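Local coordinates for protein post-proline cleaving enzyme (Rickettsia typhi, PDB 4HVT) that probably cleaves peptide bonds on the carboxyl side of proline in oligopeptides, as a serine peptidase of the prolyl oligopeptidase family, at residues F354-A365 with F399-A410. Sequence-based numbering, arbitrary orientation. Where two conformers were deposited one is given.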
loop_
_atom_site.group_PDB
_atom_site.type_symbol
_atom_site.label_atom_id
_atom_site.label_comp_id
_atom_site.label_asym_id
_atom_site.label_seq_id
_atom_site.Cartn_x
_atom_site.Cartn_y
_atom_site.Cartn_z
ATOM N N PHE A 354 8.544 -5.137 -10.305
ATOM C CA PHE A 354 9.616 -5.018 -9.339
ATOM C C PHE A 354 10.872 -5.762 -9.758
ATOM O O PHE A 354 10.829 -6.667 -10.596
ATOM C CB PHE A 354 9.194 -5.428 -7.897
ATOM C CG PHE A 354 8.822 -6.872 -7.721
ATOM C CD1 PHE A 354 9.823 -7.838 -7.619
ATOM C CD2 PHE A 354 7.488 -7.259 -7.639
ATOM C CE1 PHE A 354 9.498 -9.186 -7.440
ATOM C CE2 PHE A 354 7.151 -8.587 -7.414
ATOM C CZ PHE A 354 8.166 -9.553 -7.337
ATOM N N ILE A 355 11.975 -5.364 -9.116
ATOM C CA ILE A 355 13.241 -6.151 -9.075
ATOM C C ILE A 355 13.400 -6.757 -7.676
ATOM O O ILE A 355 13.077 -6.117 -6.675
ATOM C CB ILE A 355 14.434 -5.245 -9.328
ATOM C CG1 ILE A 355 14.518 -4.838 -10.806
ATOM C CG2 ILE A 355 15.784 -5.813 -8.898
ATOM C CD1 ILE A 355 15.126 -5.876 -11.713
ATOM N N SER A 356 13.907 -7.996 -7.592
ATOM C CA SER A 356 14.254 -8.567 -6.291
ATOM C C SER A 356 15.537 -9.354 -6.535
ATOM O O SER A 356 15.724 -9.914 -7.628
ATOM C CB SER A 356 13.144 -9.446 -5.751
ATOM O OG SER A 356 13.235 -9.640 -4.350
ATOM N N THR A 357 16.395 -9.402 -5.542
ATOM C CA THR A 357 17.729 -9.917 -5.770
ATOM C C THR A 357 18.028 -11.062 -4.802
ATOM O O THR A 357 17.590 -11.002 -3.631
ATOM C CB THR A 357 18.751 -8.754 -5.528
ATOM O OG1 THR A 357 18.424 -7.659 -6.419
ATOM C CG2 THR A 357 20.111 -9.183 -5.850
ATOM N N THR A 358 18.750 -12.074 -5.303
ATOM C CA THR A 358 19.370 -13.127 -4.491
ATOM C C THR A 358 20.882 -12.998 -4.620
ATOM O O THR A 358 21.399 -12.130 -5.349
ATOM C CB THR A 358 18.912 -14.528 -4.837
ATOM O OG1 THR A 358 19.495 -14.940 -6.103
ATOM C CG2 THR A 358 17.406 -14.623 -4.865
ATOM N N LYS A 359 21.586 -13.862 -3.916
ATOM C CA LYS A 359 23.065 -13.856 -3.969
ATOM C C LYS A 359 23.596 -13.837 -5.394
ATOM O O LYS A 359 24.603 -13.185 -5.689
ATOM C CB LYS A 359 23.615 -15.095 -3.247
ATOM C CG LYS A 359 25.133 -15.106 -3.046
ATOM C CD LYS A 359 25.616 -16.420 -2.467
ATOM C CE LYS A 359 25.479 -16.529 -0.968
ATOM N NZ LYS A 359 26.040 -17.799 -0.419
ATOM N N ASP A 360 22.973 -14.628 -6.277
ATOM C CA ASP A 360 23.515 -14.803 -7.607
ATOM C C ASP A 360 22.484 -14.617 -8.741
ATOM O O ASP A 360 22.800 -14.854 -9.887
ATOM C CB ASP A 360 24.202 -16.156 -7.704
ATOM C CG ASP A 360 23.259 -17.292 -7.528
ATOM O OD1 ASP A 360 22.050 -17.086 -7.360
ATOM O OD2 ASP A 360 23.760 -18.439 -7.540
ATOM N N ARG A 361 21.288 -14.106 -8.438
ATOM C CA ARG A 361 20.308 -13.839 -9.487
ATOM C C ARG A 361 19.546 -12.535 -9.224
ATOM O O ARG A 361 19.281 -12.185 -8.066
ATOM C CB ARG A 361 19.267 -14.995 -9.552
ATOM C CG ARG A 361 19.890 -16.283 -10.057
ATOM C CD ARG A 361 20.152 -16.239 -11.550
ATOM N NE ARG A 361 20.580 -17.516 -12.073
ATOM C CZ ARG A 361 21.855 -17.931 -12.079
ATOM N NH1 ARG A 361 22.834 -17.190 -11.514
ATOM N NH2 ARG A 361 22.193 -19.124 -12.606
ATOM N N VAL A 362 19.128 -11.900 -10.310
ATOM C CA VAL A 362 18.191 -10.791 -10.266
ATOM C C VAL A 362 16.881 -11.303 -10.883
ATOM O O VAL A 362 16.907 -11.933 -11.936
ATOM C CB VAL A 362 18.701 -9.668 -11.129
ATOM C CG1 VAL A 362 17.717 -8.517 -11.106
ATOM C CG2 VAL A 362 20.126 -9.277 -10.663
ATOM N N PHE A 363 15.766 -11.069 -10.203
ATOM C CA PHE A 363 14.440 -11.384 -10.683
ATOM C C PHE A 363 13.760 -10.101 -11.147
ATOM O O PHE A 363 13.733 -9.096 -10.404
ATOM C CB PHE A 363 13.589 -11.926 -9.515
ATOM C CG PHE A 363 13.924 -13.340 -9.125
ATOM C CD1 PHE A 363 15.147 -13.686 -8.536
ATOM C CD2 PHE A 363 12.973 -14.314 -9.254
ATOM C CE1 PHE A 363 15.403 -14.982 -8.131
ATOM C CE2 PHE A 363 13.254 -15.613 -8.890
ATOM C CZ PHE A 363 14.412 -15.950 -8.317
ATOM N N LEU A 364 13.275 -10.118 -12.379
ATOM C CA LEU A 364 12.587 -9.022 -12.966
ATOM C C LEU A 364 11.155 -9.480 -13.148
ATOM O O LEU A 364 10.865 -10.329 -13.987
ATOM C CB LEU A 364 13.186 -8.652 -14.313
ATOM C CG LEU A 364 12.378 -7.712 -15.228
ATOM C CD1 LEU A 364 12.075 -6.376 -14.565
ATOM C CD2 LEU A 364 12.945 -7.599 -16.595
ATOM N N ALA A 365 10.287 -8.860 -12.366
ATOM C CA ALA A 365 8.872 -9.144 -12.390
ATOM C C ALA A 365 8.160 -8.032 -13.141
ATOM O O ALA A 365 8.372 -6.830 -12.883
ATOM C CB ALA A 365 8.337 -9.312 -10.990
ATOM N N PHE A 399 2.359 -12.728 -8.983
ATOM C CA PHE A 399 3.667 -13.102 -8.454
ATOM C C PHE A 399 4.139 -12.177 -7.358
ATOM O O PHE A 399 4.031 -10.960 -7.458
ATOM C CB PHE A 399 4.678 -13.104 -9.592
ATOM C CG PHE A 399 6.079 -13.506 -9.207
ATOM C CD1 PHE A 399 6.474 -14.827 -9.250
ATOM C CD2 PHE A 399 7.027 -12.530 -8.894
ATOM C CE1 PHE A 399 7.799 -15.195 -8.925
ATOM C CE2 PHE A 399 8.332 -12.867 -8.606
ATOM C CZ PHE A 399 8.728 -14.204 -8.602
ATOM N N GLY A 400 4.710 -12.770 -6.310
ATOM C CA GLY A 400 5.369 -12.019 -5.283
ATOM C C GLY A 400 6.538 -12.779 -4.743
ATOM O O GLY A 400 6.658 -14.022 -4.953
ATOM N N MET A 401 7.426 -12.055 -4.069
ATOM C CA MET A 401 8.563 -12.758 -3.457
ATOM C C MET A 401 9.253 -11.913 -2.386
ATOM O O MET A 401 9.097 -10.715 -2.368
ATOM C CB MET A 401 9.576 -13.222 -4.505
ATOM C CG MET A 401 10.407 -12.105 -5.146
ATOM S SD MET A 401 11.489 -12.735 -6.456
ATOM C CE MET A 401 12.799 -13.494 -5.646
ATOM N N SER A 402 10.003 -12.618 -1.533
ATOM C CA SER A 402 10.901 -11.982 -0.549
ATOM C C SER A 402 12.289 -12.566 -0.790
ATOM O O SER A 402 12.437 -13.761 -1.015
ATOM C CB SER A 402 10.463 -12.260 0.888
ATOM O OG SER A 402 10.394 -13.621 1.244
ATOM N N SER A 403 13.308 -11.705 -0.780
ATOM C CA SER A 403 14.683 -12.181 -1.005
ATOM C C SER A 403 15.650 -11.093 -0.613
ATOM O O SER A 403 15.252 -9.922 -0.460
ATOM C CB SER A 403 14.942 -12.582 -2.455
ATOM O OG SER A 403 14.996 -11.429 -3.311
ATOM N N TYR A 404 16.887 -11.519 -0.460
ATOM C CA TYR A 404 18.027 -10.603 -0.172
ATOM C C TYR A 404 19.243 -11.068 -0.927
ATOM O O TYR A 404 19.483 -12.265 -1.121
ATOM C CB TYR A 404 18.425 -10.647 1.295
ATOM C CG TYR A 404 17.386 -10.334 2.318
ATOM C CD1 TYR A 404 17.139 -9.059 2.713
ATOM C CD2 TYR A 404 16.728 -11.364 2.955
ATOM C CE1 TYR A 404 16.211 -8.773 3.708
ATOM C CE2 TYR A 404 15.794 -11.107 3.934
ATOM C CZ TYR A 404 15.546 -9.828 4.309
ATOM O OH TYR A 404 14.614 -9.561 5.295
ATOM N N GLU A 405 20.054 -10.129 -1.368
ATOM C CA GLU A 405 21.288 -10.509 -2.051
ATOM C C GLU A 405 22.190 -11.319 -1.112
ATOM O O GLU A 405 23.048 -12.039 -1.583
ATOM C CB GLU A 405 22.018 -9.246 -2.579
ATOM C CG GLU A 405 23.156 -9.546 -3.522
ATOM C CD GLU A 405 23.677 -8.336 -4.287
ATOM O OE1 GLU A 405 23.048 -7.249 -4.227
ATOM O OE2 GLU A 405 24.752 -8.517 -4.903
ATOM N N GLU A 406 22.033 -11.186 0.193
ATOM C CA GLU A 406 22.858 -11.959 1.129
ATOM C C GLU A 406 22.518 -13.470 1.046
ATOM O O GLU A 406 23.353 -14.309 1.352
ATOM C CB GLU A 406 22.709 -11.494 2.559
ATOM C CG GLU A 406 23.688 -12.250 3.454
ATOM C CD GLU A 406 23.922 -11.634 4.796
ATOM O OE1 GLU A 406 23.552 -10.464 4.994
ATOM O OE2 GLU A 406 24.486 -12.357 5.641
ATOM N N GLU A 407 21.309 -13.803 0.634
ATOM C CA GLU A 407 20.785 -15.162 0.686
ATOM C C GLU A 407 20.703 -15.785 -0.724
ATOM O O GLU A 407 20.192 -15.172 -1.678
ATOM C CB GLU A 407 19.371 -15.138 1.317
ATOM C CG GLU A 407 19.346 -14.710 2.769
ATOM C CD GLU A 407 19.948 -15.732 3.719
ATOM O OE1 GLU A 407 20.031 -16.942 3.384
ATOM O OE2 GLU A 407 20.336 -15.314 4.818
ATOM N N GLU A 408 21.155 -17.035 -0.856
ATOM C CA GLU A 408 20.931 -17.817 -2.078
ATOM C C GLU A 408 19.454 -18.224 -2.291
ATOM O O GLU A 408 19.033 -18.276 -3.409
ATOM C CB GLU A 408 21.772 -19.105 -2.049
ATOM C CG GLU A 408 23.247 -18.743 -2.191
ATOM C CD GLU A 408 24.200 -19.885 -2.009
ATOM O OE1 GLU A 408 23.873 -20.826 -1.254
ATOM O OE2 GLU A 408 25.298 -19.814 -2.617
ATOM N N GLU A 409 18.739 -18.517 -1.211
ATOM C CA GLU A 409 17.356 -18.970 -1.258
ATOM C C GLU A 409 16.376 -17.827 -1.012
ATOM O O GLU A 409 16.684 -16.822 -0.394
ATOM C CB GLU A 409 17.108 -20.083 -0.246
ATOM C CG GLU A 409 17.927 -21.325 -0.556
ATOM C CD GLU A 409 17.617 -22.518 0.378
ATOM O OE1 GLU A 409 17.185 -22.351 1.541
ATOM O OE2 GLU A 409 17.851 -23.651 -0.063
ATOM N N ALA A 410 15.156 -18.020 -1.479
ATOM C CA ALA A 410 14.120 -16.985 -1.457
ATOM C C ALA A 410 12.751 -17.686 -1.395
ATOM O O ALA A 410 12.656 -18.860 -1.739
ATOM C CB ALA A 410 14.198 -16.119 -2.712
HETATM O O HOH W 1 19.626 -17.642 -6.357
HETATM O O HOH W 2 25.910 -10.892 -4.740
HETATM O O HOH W 3 25.759 -18.154 -4.958
#
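The methyl group of Met401 sits almost squarely on the ring of Phe363, with CE 3.5 Å from the Phe363 ring centroid and 7° off the ring normal. This CH-pi contact, part of a Met-aromatic pair, lies between neighbouring blades of the N-terminal beta-propeller: residues 354-365 form a hairpin of one blade, and residues 399-410 run from the first strand of the next through a loop to the start of its second. No strand ladder links the two; side chains join the sheets, and the backbones meet where the hairpin turn reaches the loop. A bend at chi3 (-77°) folds the end of Met401 over the ring, while SD approaches obliquely beside CD2 and CG of Phe363; Trp426 meets the same ring edge-to-face. Farther along, Phe354 and Phe399 touch rim to rim, Phe354 CZ lying 3.5 Å from Phe399 CD2, with their planes only 21° apart. Ala365 CB covers the centre of one face of Phe354, and Met401 CG reaches Phe354 CE1.

Beyond this apolar patch the contact turns polar. Ser403 OG donates to Thr357 O at 2.6 Å, approaching from above the carbonyl plane, and lies 2.7 Å from Ser356 OG. Thr357 CG2 runs alongside CB and CG of Glu405, whereas their polar ends bind a third blade: Thr357 OG1 bonds Ser297 O and Glu405 OE2 bonds Lys299 N. The hairpin turn docks on the type I turn 404-407, where Lys359 N donates to Glu407 O at 2.9 Å and a water links Lys359 O to Glu405 OE2. Thr358 packs CG2 against Ser403 CB and Ala410 CB. Thr358 OG1 donates to a second water at 2.7 Å, and that water in turn donates to Asp360 OD1 and, across the interface, to Glu408 O.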